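Local coordinates for protein DyP-type peroxidase (Thermobifida cellulosilytica, PDB 4GS1) that probably uses a bound haem to catalyse the oxidation of dyes and related substrates by hydrogen peroxide, as a DyP-type peroxidase, at residues Arg183-Thr188 and Gly321-Glu326; Arg245-Leu250 and Arg367-Glu372; Arg264-His269 and Asp363-Tyr368. All blocks are in the same frame, centred on the assembly; numbering follows the deposited sequence.

Contact 1. Residues Arg183-Thr188 and Gly321-Glu326. With GOL (glycerol), chain I.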
# COMPACT_ATOMS: atom_id res chain seq x y z
N ARG B 183 2.35 6.28 2.34
CA ARG B 183 1.78 5.83 1.07
C ARG B 183 0.27 5.84 1.16
O ARG B 183 -0.30 5.56 2.22
CB ARG B 183 2.27 4.42 0.76
CG ARG B 183 3.76 4.35 0.49
CD ARG B 183 4.27 2.91 0.33
NE ARG B 183 3.78 2.27 -0.89
CZ ARG B 183 2.87 1.30 -0.91
NH1 ARG B 183 2.48 0.77 -2.06
NH2 ARG B 183 2.36 0.85 0.23
N GLY B 184 -0.39 6.14 0.04
CA GLY B 184 -1.84 6.19 -0.01
C GLY B 184 -2.40 5.67 -1.33
O GLY B 184 -1.67 5.55 -2.31
N PHE B 185 -3.69 5.35 -1.34
CA PHE B 185 -4.33 4.83 -2.55
C PHE B 185 -5.75 5.35 -2.72
O PHE B 185 -6.39 5.80 -1.76
CB PHE B 185 -4.38 3.30 -2.51
CG PHE B 185 -5.17 2.75 -1.34
CD1 PHE B 185 -6.53 2.48 -1.46
CD2 PHE B 185 -4.54 2.50 -0.13
CE1 PHE B 185 -7.25 1.98 -0.38
CE2 PHE B 185 -5.26 2.00 0.95
CZ PHE B 185 -6.61 1.74 0.82
N ARG B 186 -6.23 5.25 -3.96
CA ARG B 186 -7.65 5.37 -4.31
C ARG B 186 -7.98 4.18 -5.17
O ARG B 186 -7.08 3.42 -5.54
CB ARG B 186 -7.88 6.63 -5.14
CG ARG B 186 -7.50 7.92 -4.45
CD ARG B 186 -7.52 9.07 -5.45
NE ARG B 186 -7.42 10.37 -4.78
CZ ARG B 186 -7.89 11.51 -5.29
NH1 ARG B 186 -8.47 11.52 -6.49
NH2 ARG B 186 -7.77 12.64 -4.61
N ARG B 187 -9.25 4.01 -5.52
CA ARG B 187 -9.61 2.96 -6.48
C ARG B 187 -8.89 3.20 -7.81
O ARG B 187 -8.71 4.35 -8.25
CB ARG B 187 -11.13 2.89 -6.70
CG ARG B 187 -11.71 3.80 -7.81
CD ARG B 187 -11.63 5.28 -7.47
NE ARG B 187 -12.36 6.08 -8.46
CZ ARG B 187 -11.88 6.44 -9.65
NH1 ARG B 187 -10.66 6.06 -10.01
NH2 ARG B 187 -12.62 7.17 -10.48
N THR B 188 -8.45 2.13 -8.44
CA THR B 188 -7.83 2.26 -9.77
C THR B 188 -8.88 2.52 -10.84
O THR B 188 -10.03 2.07 -10.73
CB THR B 188 -7.01 1.02 -10.16
OG1 THR B 188 -7.86 -0.13 -10.18
CG2 THR B 188 -5.85 0.81 -9.18
N GLY B 321 -6.78 14.15 -1.59
CA GLY B 321 -6.33 13.20 -0.59
C GLY B 321 -6.35 11.75 -1.04
O GLY B 321 -6.87 11.42 -2.12
N TYR B 322 -5.78 10.89 -0.19
CA TYR B 322 -5.67 9.47 -0.49
C TYR B 322 -6.02 8.68 0.76
O TYR B 322 -5.90 9.20 1.88
CB TYR B 322 -4.23 9.12 -0.95
CG TYR B 322 -3.97 9.55 -2.38
CD1 TYR B 322 -4.01 8.63 -3.42
CD2 TYR B 322 -3.73 10.88 -2.69
CE1 TYR B 322 -3.80 9.03 -4.74
CE2 TYR B 322 -3.54 11.30 -4.01
CZ TYR B 322 -3.58 10.36 -5.02
OH TYR B 322 -3.38 10.77 -6.33
N ASN B 323 -6.42 7.43 0.59
CA ASN B 323 -6.65 6.56 1.74
C ASN B 323 -5.35 5.93 2.18
O ASN B 323 -4.49 5.62 1.35
CB ASN B 323 -7.63 5.46 1.35
CG ASN B 323 -8.91 6.03 0.78
OD1 ASN B 323 -9.51 6.92 1.37
ND2 ASN B 323 -9.30 5.57 -0.40
N TYR B 324 -5.16 5.73 3.49
CA TYR B 324 -4.00 4.96 3.92
C TYR B 324 -4.40 3.79 4.81
O TYR B 324 -5.38 3.86 5.55
CB TYR B 324 -2.90 5.83 4.58
CG TYR B 324 -3.22 6.33 5.97
CD1 TYR B 324 -2.89 5.59 7.10
CD2 TYR B 324 -3.80 7.58 6.15
CE1 TYR B 324 -3.17 6.06 8.39
CE2 TYR B 324 -4.08 8.05 7.42
CZ TYR B 324 -3.75 7.30 8.53
OH TYR B 324 -4.04 7.80 9.78
N ASP B 325 -3.65 2.71 4.71
CA ASP B 325 -3.90 1.52 5.50
C ASP B 325 -2.55 1.04 6.01
O ASP B 325 -1.73 0.52 5.25
CB ASP B 325 -4.55 0.44 4.64
CG ASP B 325 -4.99 -0.77 5.45
OD1 ASP B 325 -4.45 -1.00 6.56
OD2 ASP B 325 -5.89 -1.50 4.99
N GLU B 326 -2.34 1.21 7.31
CA GLU B 326 -1.11 0.76 7.94
C GLU B 326 -1.40 -0.33 8.97
O GLU B 326 -0.67 -0.48 9.95
CB GLU B 326 -0.37 1.95 8.55
CG GLU B 326 0.28 2.86 7.49
CD GLU B 326 1.21 2.07 6.58
OE1 GLU B 326 1.83 1.11 7.07
OE2 GLU B 326 1.29 2.37 5.37
C1 GOL I . 4.88 4.62 6.12
O1 GOL I . 6.07 4.48 6.86
C2 GOL I . 5.17 4.19 4.68
O2 GOL I . 5.82 5.22 3.95
C3 GOL I . 3.90 3.78 3.95
O3 GOL I . 2.81 4.54 4.37
O HOH W 1 -0.71 3.25 3.66
O HOH W 2 2.68 1.20 3.12
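Gly321 O is gripped by two nitrogens of Arg186, NE and NH2, each 2.9 Å from that oxygen, which lies close to the guanidinium plane. NE comes almost straight down the carbonyl bond, whereas NH2 uses a lone pair. This side-on grip fixes the rotation of the guanidinium and leaves it over a face of the Tyr322 ring, a cation-pi contact with Arg186 CZ 4.7 Å from the ring centroid. The two planes are 37° apart, so the groups are not stacked flat; the hydroxyl of Tyr322 bonds to Pro48 O. Beside them, Phe185 and Asn323 form a single antiparallel, hydrogen-bonded pair, with Phe185 N 2.8 Å from Asn323 O and Asn323 N 2.9 Å from Phe185 O. Phe185 holds CG between its backbone N and carbonyl carbon (chi1 60°), which folds the ring back toward the partner strand. Asn323 CB then sits over one face, 4.0 Å from the Phe185 centroid, and Asp325 CB lies at the ring edge. At Gly184 any CB would run into Tyr322 CB. A glycerol, probably from the crystallisation liquor, accepts through O3 from Arg183 N at 2.7 Å and donates to Glu326 OE2. The Phe185-Asn323 pair links strand 176-185, outermost within this chain in one four-stranded antiparallel sheet, to strand 318-328, outermost in the other, an arrangement that fits the paired ferredoxin-like halves of a DyP-type peroxidase.

Contact 2. Residues Arg245-Leu250 and Arg367-Glu372. With HEM (protoporphyrin IX containing Fe), chain F.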
# COMPACT_ATOMS: atom_id res chain seq x y z
N ARG B 245 -2.27 16.49 6.23
CA ARG B 245 -2.64 15.97 7.54
C ARG B 245 -2.82 14.46 7.47
O ARG B 245 -3.56 13.96 6.63
CB ARG B 245 -3.92 16.64 8.08
CG ARG B 245 -3.87 18.17 8.13
CD ARG B 245 -3.05 18.69 9.32
NE ARG B 245 -3.83 18.68 10.56
CZ ARG B 245 -3.57 19.44 11.61
NH1 ARG B 245 -2.54 20.28 11.60
NH2 ARG B 245 -4.36 19.38 12.69
N ARG B 246 -2.14 13.74 8.35
CA ARG B 246 -2.38 12.31 8.51
C ARG B 246 -3.50 12.13 9.52
O ARG B 246 -3.31 12.39 10.71
CB ARG B 246 -1.09 11.60 8.97
CG ARG B 246 -1.26 10.11 9.21
CD ARG B 246 0.05 9.46 9.66
NE ARG B 246 -0.15 8.05 9.99
CZ ARG B 246 0.78 7.11 9.89
NH1 ARG B 246 2.00 7.42 9.46
NH2 ARG B 246 0.49 5.86 10.22
N ILE B 247 -4.69 11.72 9.05
CA ILE B 247 -5.87 11.69 9.91
C ILE B 247 -6.35 10.27 10.09
O ILE B 247 -6.92 9.68 9.17
CB ILE B 247 -7.02 12.57 9.35
CG1 ILE B 247 -6.54 13.99 9.05
CG2 ILE B 247 -8.17 12.64 10.37
CD1 ILE B 247 -7.64 14.87 8.39
N ARG B 248 -6.13 9.72 11.27
CA ARG B 248 -6.58 8.37 11.59
C ARG B 248 -8.09 8.36 11.76
O ARG B 248 -8.66 9.26 12.39
CB ARG B 248 -5.92 7.86 12.88
CG ARG B 248 -6.31 6.42 13.25
CD ARG B 248 -5.40 5.83 14.34
NE ARG B 248 -5.44 6.58 15.60
CZ ARG B 248 -6.33 6.38 16.58
NH1 ARG B 248 -7.27 5.45 16.47
NH2 ARG B 248 -6.27 7.11 17.69
N MET B 249 -8.74 7.37 11.16
CA MET B 249 -10.18 7.18 11.32
C MET B 249 -10.48 6.17 12.41
O MET B 249 -9.88 5.09 12.45
CB MET B 249 -10.79 6.69 10.00
CG MET B 249 -10.90 7.77 8.92
SD MET B 249 -11.25 6.97 7.33
CE MET B 249 -11.85 8.37 6.38
N LEU B 250 -11.39 6.53 13.31
CA LEU B 250 -11.77 5.63 14.39
C LEU B 250 -12.86 4.73 13.84
O LEU B 250 -14.05 4.93 14.11
CB LEU B 250 -12.26 6.41 15.62
CG LEU B 250 -11.18 6.95 16.58
CD1 LEU B 250 -10.15 7.80 15.88
CD2 LEU B 250 -11.78 7.73 17.75
N ARG B 367 -15.07 13.52 16.63
CA ARG B 367 -15.08 12.39 17.55
C ARG B 367 -14.71 11.08 16.87
O ARG B 367 -14.54 10.07 17.54
CB ARG B 367 -16.44 12.26 18.25
CG ARG B 367 -16.85 13.54 18.97
CD ARG B 367 -18.01 13.31 19.93
NE ARG B 367 -18.32 14.53 20.69
CZ ARG B 367 -19.13 15.48 20.25
NH1 ARG B 367 -19.35 16.56 21.00
NH2 ARG B 367 -19.72 15.37 19.06
N TYR B 368 -14.56 11.11 15.55
CA TYR B 368 -14.25 9.89 14.80
C TYR B 368 -12.91 9.95 14.10
O TYR B 368 -12.58 9.07 13.30
CB TYR B 368 -15.37 9.57 13.79
CG TYR B 368 -16.67 9.29 14.49
CD1 TYR B 368 -16.92 8.04 15.04
CD2 TYR B 368 -17.64 10.27 14.62
CE1 TYR B 368 -18.12 7.78 15.71
CE2 TYR B 368 -18.84 10.02 15.28
CZ TYR B 368 -19.07 8.78 15.82
OH TYR B 368 -20.25 8.52 16.48
N THR B 369 -12.13 10.99 14.39
CA THR B 369 -10.87 11.21 13.69
C THR B 369 -9.78 11.70 14.64
O THR B 369 -10.09 12.32 15.66
CB THR B 369 -11.03 12.25 12.56
OG1 THR B 369 -11.58 13.46 13.10
CG2 THR B 369 -11.95 11.72 11.46
N ARG B 370 -8.53 11.41 14.31
CA ARG B 370 -7.40 11.91 15.11
C ARG B 370 -6.29 12.39 14.17
O ARG B 370 -5.72 11.59 13.42
CB ARG B 370 -6.85 10.81 16.03
CG ARG B 370 -7.80 10.34 17.13
CD ARG B 370 -8.09 11.46 18.14
NE ARG B 370 -8.92 10.99 19.26
CZ ARG B 370 -10.24 11.14 19.33
NH1 ARG B 370 -10.91 11.76 18.37
NH2 ARG B 370 -10.90 10.67 20.39
N HIS B 371 -5.98 13.68 14.22
CA HIS B 371 -4.90 14.22 13.38
C HIS B 371 -3.56 13.89 14.04
O HIS B 371 -3.28 14.41 15.12
CB HIS B 371 -5.04 15.73 13.23
CG HIS B 371 -6.24 16.16 12.46
ND1 HIS B 371 -6.19 17.09 11.44
CD2 HIS B 371 -7.54 15.79 12.55
CE1 HIS B 371 -7.39 17.28 10.95
NE2 HIS B 371 -8.24 16.51 11.61
N GLU B 372 -2.75 13.06 13.39
CA GLU B 372 -1.52 12.54 14.00
C GLU B 372 -0.25 13.02 13.31
O GLU B 372 0.86 12.88 13.85
CB GLU B 372 -1.55 11.00 14.04
CG GLU B 372 -2.71 10.44 14.86
CD GLU B 372 -2.75 8.92 14.92
OE1 GLU B 372 -2.19 8.25 14.03
OE2 GLU B 372 -3.35 8.40 15.88
CHA HEM F . -16.27 18.07 2.50
CHB HEM F . -14.81 13.94 4.56
CHC HEM F . -11.30 16.32 6.94
CHD HEM F . -12.48 20.39 4.56
C1A HEM F . -16.19 16.76 2.88
C2A HEM F . -17.09 15.72 2.46
C3A HEM F . -16.69 14.58 3.03
C4A HEM F . -15.51 14.87 3.82
CMA HEM F . -17.33 13.18 2.89
CAA HEM F . -18.31 15.94 1.51
CBA HEM F . -17.95 15.67 0.04
CGA HEM F . -17.05 16.72 -0.54
O1A HEM F . -17.55 17.85 -0.85
O2A HEM F . -15.84 16.44 -0.71
C1B HEM F . -13.75 14.23 5.40
C2B HEM F . -13.09 13.28 6.26
C3B HEM F . -12.12 13.93 6.93
C4B HEM F . -12.13 15.31 6.50
CMB HEM F . -13.52 11.79 6.36
CAB HEM F . -11.11 13.38 7.97
CBB HEM F . -10.76 12.08 8.03
C1C HEM F . -11.31 17.63 6.50
C2C HEM F . -10.44 18.70 6.94
C3C HEM F . -10.76 19.82 6.27
C4C HEM F . -11.86 19.49 5.40
CMC HEM F . -9.30 18.51 7.98
CAC HEM F . -10.16 21.26 6.33
CBC HEM F . -9.48 21.76 7.36
C1D HEM F . -13.58 20.12 3.79
C2D HEM F . -14.19 21.08 2.89
C3D HEM F . -15.37 20.36 2.27
C4D HEM F . -15.36 19.03 2.82
CMD HEM F . -13.76 22.54 2.62
CAD HEM F . -16.35 20.95 1.24
CBD HEM F . -17.40 21.80 1.95
CGD HEM F . -18.32 22.39 0.90
O1D HEM F . -19.39 21.78 0.63
O2D HEM F . -17.97 23.45 0.32
NA HEM F . -15.22 16.22 3.71
NB HEM F . -13.15 15.47 5.57
NC HEM F . -12.19 18.15 5.56
ND HEM F . -14.29 18.92 3.72
FE HEM F . -13.78 17.23 4.71
O HOH W 3 -2.35 7.05 11.73
O HOH W 4 -4.35 9.09 18.12
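Ile247 and His371 lie side by side and point the same way, with Ile247 CG1 centred over one imidazole face, 3.8 Å from the His371 centroid. Arg245 meets that ring at its edge: its NE donates to His371 ND1 at 3.0 Å, in both planes, although the guanidinium is turned 69° from the imidazole. Bends at chi2 and chi3 bring the Arg245 group round to this edge, and its terminal nitrogens go on to Ser374 and Asp138. These residues sit on neighbouring antiparallel strands of the C-terminal ferredoxin-like sheet, where Ile247, Met249, Thr369 and His371 turn one face to the haem. Ile247 CG2 lies 3.5 Å from the haem vinyl carbon CBB. Thr369 CG2 touches the same carbon, while Met249 CE meets the methyl CMB. The opposite face carries Arg248 and Arg370. Arg248 NE reaches Glu372 OE2 at 2.8 Å in a nearly straight salt bridge (171°) that arrives from above the carboxylate plane; the other oxygen of Glu372 pairs with Arg329. Leu250 CD2 sits over one face of the Arg370 guanidinium, toward its rim, and NH1 of that group turns back to bond to Thr369 O at 2.9 Å.

Contact 3. Residues Arg264-His269 and Asp363-Tyr368. With HEM (protoporphyrin IX containing Fe), chain F.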
# COMPACT_ATOMS: atom_id res chain seq x y z
N ARG B 264 -25.62 11.94 8.91
CA ARG B 264 -25.79 13.19 9.64
C ARG B 264 -24.47 13.76 10.17
O ARG B 264 -24.35 14.98 10.39
CB ARG B 264 -26.80 13.04 10.78
CG ARG B 264 -28.24 12.97 10.32
CD ARG B 264 -29.18 12.56 11.45
NE ARG B 264 -30.44 12.06 10.90
CZ ARG B 264 -30.91 10.84 11.08
NH1 ARG B 264 -30.27 9.96 11.85
NH2 ARG B 264 -32.05 10.51 10.51
N VAL B 265 -23.47 12.91 10.38
CA VAL B 265 -22.14 13.41 10.77
C VAL B 265 -21.57 14.31 9.67
O VAL B 265 -20.98 15.35 9.95
CB VAL B 265 -21.17 12.25 11.08
CG1 VAL B 265 -19.73 12.75 11.20
CG2 VAL B 265 -21.58 11.55 12.37
N ILE B 266 -21.77 13.91 8.41
CA ILE B 266 -21.22 14.64 7.27
C ILE B 266 -22.17 15.70 6.74
O ILE B 266 -21.76 16.84 6.47
CB ILE B 266 -20.89 13.67 6.11
CG1 ILE B 266 -19.75 12.72 6.52
CG2 ILE B 266 -20.49 14.44 4.84
CD1 ILE B 266 -18.44 13.44 6.87
N GLY B 267 -23.44 15.33 6.58
CA GLY B 267 -24.43 16.20 5.96
C GLY B 267 -24.77 15.79 4.53
O GLY B 267 -25.43 16.53 3.82
N ARG B 268 -24.32 14.60 4.11
CA ARG B 268 -24.63 14.08 2.78
C ARG B 268 -24.97 12.60 2.86
O ARG B 268 -24.53 11.91 3.77
CB ARG B 268 -23.43 14.25 1.84
CG ARG B 268 -23.18 15.69 1.37
CD ARG B 268 -21.92 15.73 0.51
NE ARG B 268 -21.60 17.04 -0.07
CZ ARG B 268 -22.03 17.47 -1.25
NH1 ARG B 268 -22.84 16.71 -1.99
NH2 ARG B 268 -21.65 18.66 -1.71
N HIS B 269 -25.77 12.13 1.89
CA HIS B 269 -26.11 10.71 1.76
C HIS B 269 -24.89 9.86 1.41
O HIS B 269 -24.05 10.28 0.61
CB HIS B 269 -27.15 10.53 0.66
CG HIS B 269 -28.49 11.11 0.99
ND1 HIS B 269 -29.44 10.41 1.70
CD2 HIS B 269 -29.03 12.32 0.72
CE1 HIS B 269 -30.52 11.16 1.85
NE2 HIS B 269 -30.30 12.32 1.26
N ASP B 363 -17.39 20.11 15.06
CA ASP B 363 -17.66 19.17 13.97
C ASP B 363 -17.88 17.78 14.55
O ASP B 363 -17.05 17.27 15.29
CB ASP B 363 -16.44 19.18 13.04
CG ASP B 363 -16.59 18.29 11.82
OD1 ASP B 363 -17.65 17.66 11.61
OD2 ASP B 363 -15.61 18.22 11.05
N ALA B 364 -19.02 17.17 14.21
CA ALA B 364 -19.32 15.81 14.67
C ALA B 364 -18.24 14.82 14.24
O ALA B 364 -18.02 13.80 14.92
CB ALA B 364 -20.69 15.37 14.13
N LEU B 365 -17.56 15.11 13.14
CA LEU B 365 -16.48 14.24 12.66
C LEU B 365 -15.27 14.24 13.59
O LEU B 365 -14.45 13.31 13.55
CB LEU B 365 -16.06 14.67 11.25
CG LEU B 365 -15.20 13.74 10.42
CD1 LEU B 365 -15.85 12.37 10.24
CD2 LEU B 365 -14.94 14.41 9.06
N ASN B 366 -15.15 15.26 14.45
CA ASN B 366 -14.02 15.31 15.38
C ASN B 366 -13.92 14.06 16.23
O ASN B 366 -12.82 13.57 16.54
CB ASN B 366 -14.12 16.53 16.31
CG ASN B 366 -13.84 17.86 15.61
OD1 ASN B 366 -13.27 17.89 14.52
ND2 ASN B 366 -14.22 18.96 16.25
N ARG B 367 -15.07 13.52 16.63
CA ARG B 367 -15.08 12.39 17.55
C ARG B 367 -14.71 11.08 16.87
O ARG B 367 -14.54 10.07 17.54
CB ARG B 367 -16.44 12.26 18.25
CG ARG B 367 -16.85 13.54 18.97
CD ARG B 367 -18.01 13.31 19.93
NE ARG B 367 -18.32 14.53 20.69
CZ ARG B 367 -19.13 15.48 20.25
NH1 ARG B 367 -19.35 16.56 21.00
NH2 ARG B 367 -19.72 15.37 19.06
N TYR B 368 -14.56 11.11 15.55
CA TYR B 368 -14.25 9.89 14.80
C TYR B 368 -12.91 9.95 14.10
O TYR B 368 -12.58 9.07 13.30
CB TYR B 368 -15.37 9.57 13.79
CG TYR B 368 -16.67 9.29 14.49
CD1 TYR B 368 -16.92 8.04 15.04
CD2 TYR B 368 -17.64 10.27 14.62
CE1 TYR B 368 -18.12 7.78 15.71
CE2 TYR B 368 -18.84 10.02 15.28
CZ TYR B 368 -19.07 8.78 15.82
OH TYR B 368 -20.25 8.52 16.48
CHA HEM F . -16.27 18.07 2.50
CHB HEM F . -14.81 13.94 4.56
CHC HEM F . -11.30 16.32 6.94
CHD HEM F . -12.48 20.39 4.56
C1A HEM F . -16.19 16.76 2.88
C2A HEM F . -17.09 15.72 2.46
C3A HEM F . -16.69 14.58 3.03
C4A HEM F . -15.51 14.87 3.82
CMA HEM F . -17.33 13.18 2.89
CAA HEM F . -18.31 15.94 1.51
CBA HEM F . -17.95 15.67 0.04
CGA HEM F . -17.05 16.72 -0.54
O1A HEM F . -17.55 17.85 -0.85
O2A HEM F . -15.84 16.44 -0.71
C1B HEM F . -13.75 14.23 5.40
C2B HEM F . -13.09 13.28 6.26
C3B HEM F . -12.12 13.93 6.93
C4B HEM F . -12.13 15.31 6.50
CMB HEM F . -13.52 11.79 6.36
CAB HEM F . -11.11 13.38 7.97
CBB HEM F . -10.76 12.08 8.03
C1C HEM F . -11.31 17.63 6.50
C2C HEM F . -10.44 18.70 6.94
C3C HEM F . -10.76 19.82 6.27
C4C HEM F . -11.86 19.49 5.40
CMC HEM F . -9.30 18.51 7.98
CAC HEM F . -10.16 21.26 6.33
CBC HEM F . -9.48 21.76 7.36
C1D HEM F . -13.58 20.12 3.79
C2D HEM F . -14.19 21.08 2.89
C3D HEM F . -15.37 20.36 2.27
C4D HEM F . -15.36 19.03 2.82
CMD HEM F . -13.76 22.54 2.62
CAD HEM F . -16.35 20.95 1.24
CBD HEM F . -17.40 21.80 1.95
CGD HEM F . -18.32 22.39 0.90
O1D HEM F . -19.39 21.78 0.63
O2D HEM F . -17.97 23.45 0.32
NA HEM F . -15.22 16.22 3.71
NB HEM F . -13.15 15.47 5.57
NC HEM F . -12.19 18.15 5.56
ND HEM F . -14.29 18.92 3.72
FE HEM F . -13.78 17.23 4.71
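The ring of Tyr368 is met obliquely by Val265 CG2, at 4.3 Å from Tyr368 CE2, and packs edge-to-face with Trp254. A second flat group, the porphyrin, takes Leu365 over the face of one pyrrole, with Leu365 CD2 3.5 Å from haem C2B. Ile266 reaches a methyl at the rim instead, its CG2 3.9 Å from haem CMA. The guanidinium of Arg268 has the propionate carbon CAA lying obliquely to it. Between the two segments, Val265 makes most of the contact: with CG1 anti to its backbone N (chi1 168°), that methyl lies 3.7 Å from Leu365 N and 4.0 Å from Ala364 CB. Ile266 CD1 adds a looser touch on Leu365 CD2. The backbone under Leu365 is held by an Asx turn, in which Leu365 N donates to Asp363 OD1 at 3.0 Å, coming from above the carboxylate plane; OD2 of the same aspartate bonds to His303 ND1. Just after helix 259-266 comes Gly267, at whose positive phi a CB would jam against the preceding carbonyl. Beyond it, Arg268 runs extended past the haem, CD 3.8 Å from haem CAA, and its NH1 bonds to Gly273 O and Glu281 O. An alanine here removes NH1, which would probably leave both carbonyls without this mate and open a gap beside the propionate stem. Helix and turn are joined by van der Waals contacts, with no polar bond between them, so their fit depends on shape, while hydrogen bonds within the turn and to its surroundings are likely to fix the position of Leu365 on the porphyrin.

Overall arrangement
In chain order come 183-188, 245-250, 264-269, 321-326 and the overlapping 363-368 and 367-372, so contact 1 interleaves with both others. Contact 1 joins the edges of the N-terminal and C-terminal sheets, whereas contact 2 pairs strands 240-249 and 369-379 within the C-terminal sheet. Their centres lie 15 Å apart, and they meet where the hydroxyl of Tyr324 packs against Arg248 CA. Contact 3, centred 13 Å from contact 2, shares Arg367 and Tyr368 with it, at the turn leading into strand 369-379. Contacts 2 and 3 border the haem, one from the sheet and one from helix and turn, while contact 1, its centre 21 Å from that of contact 3, ties this haem-binding half to the other.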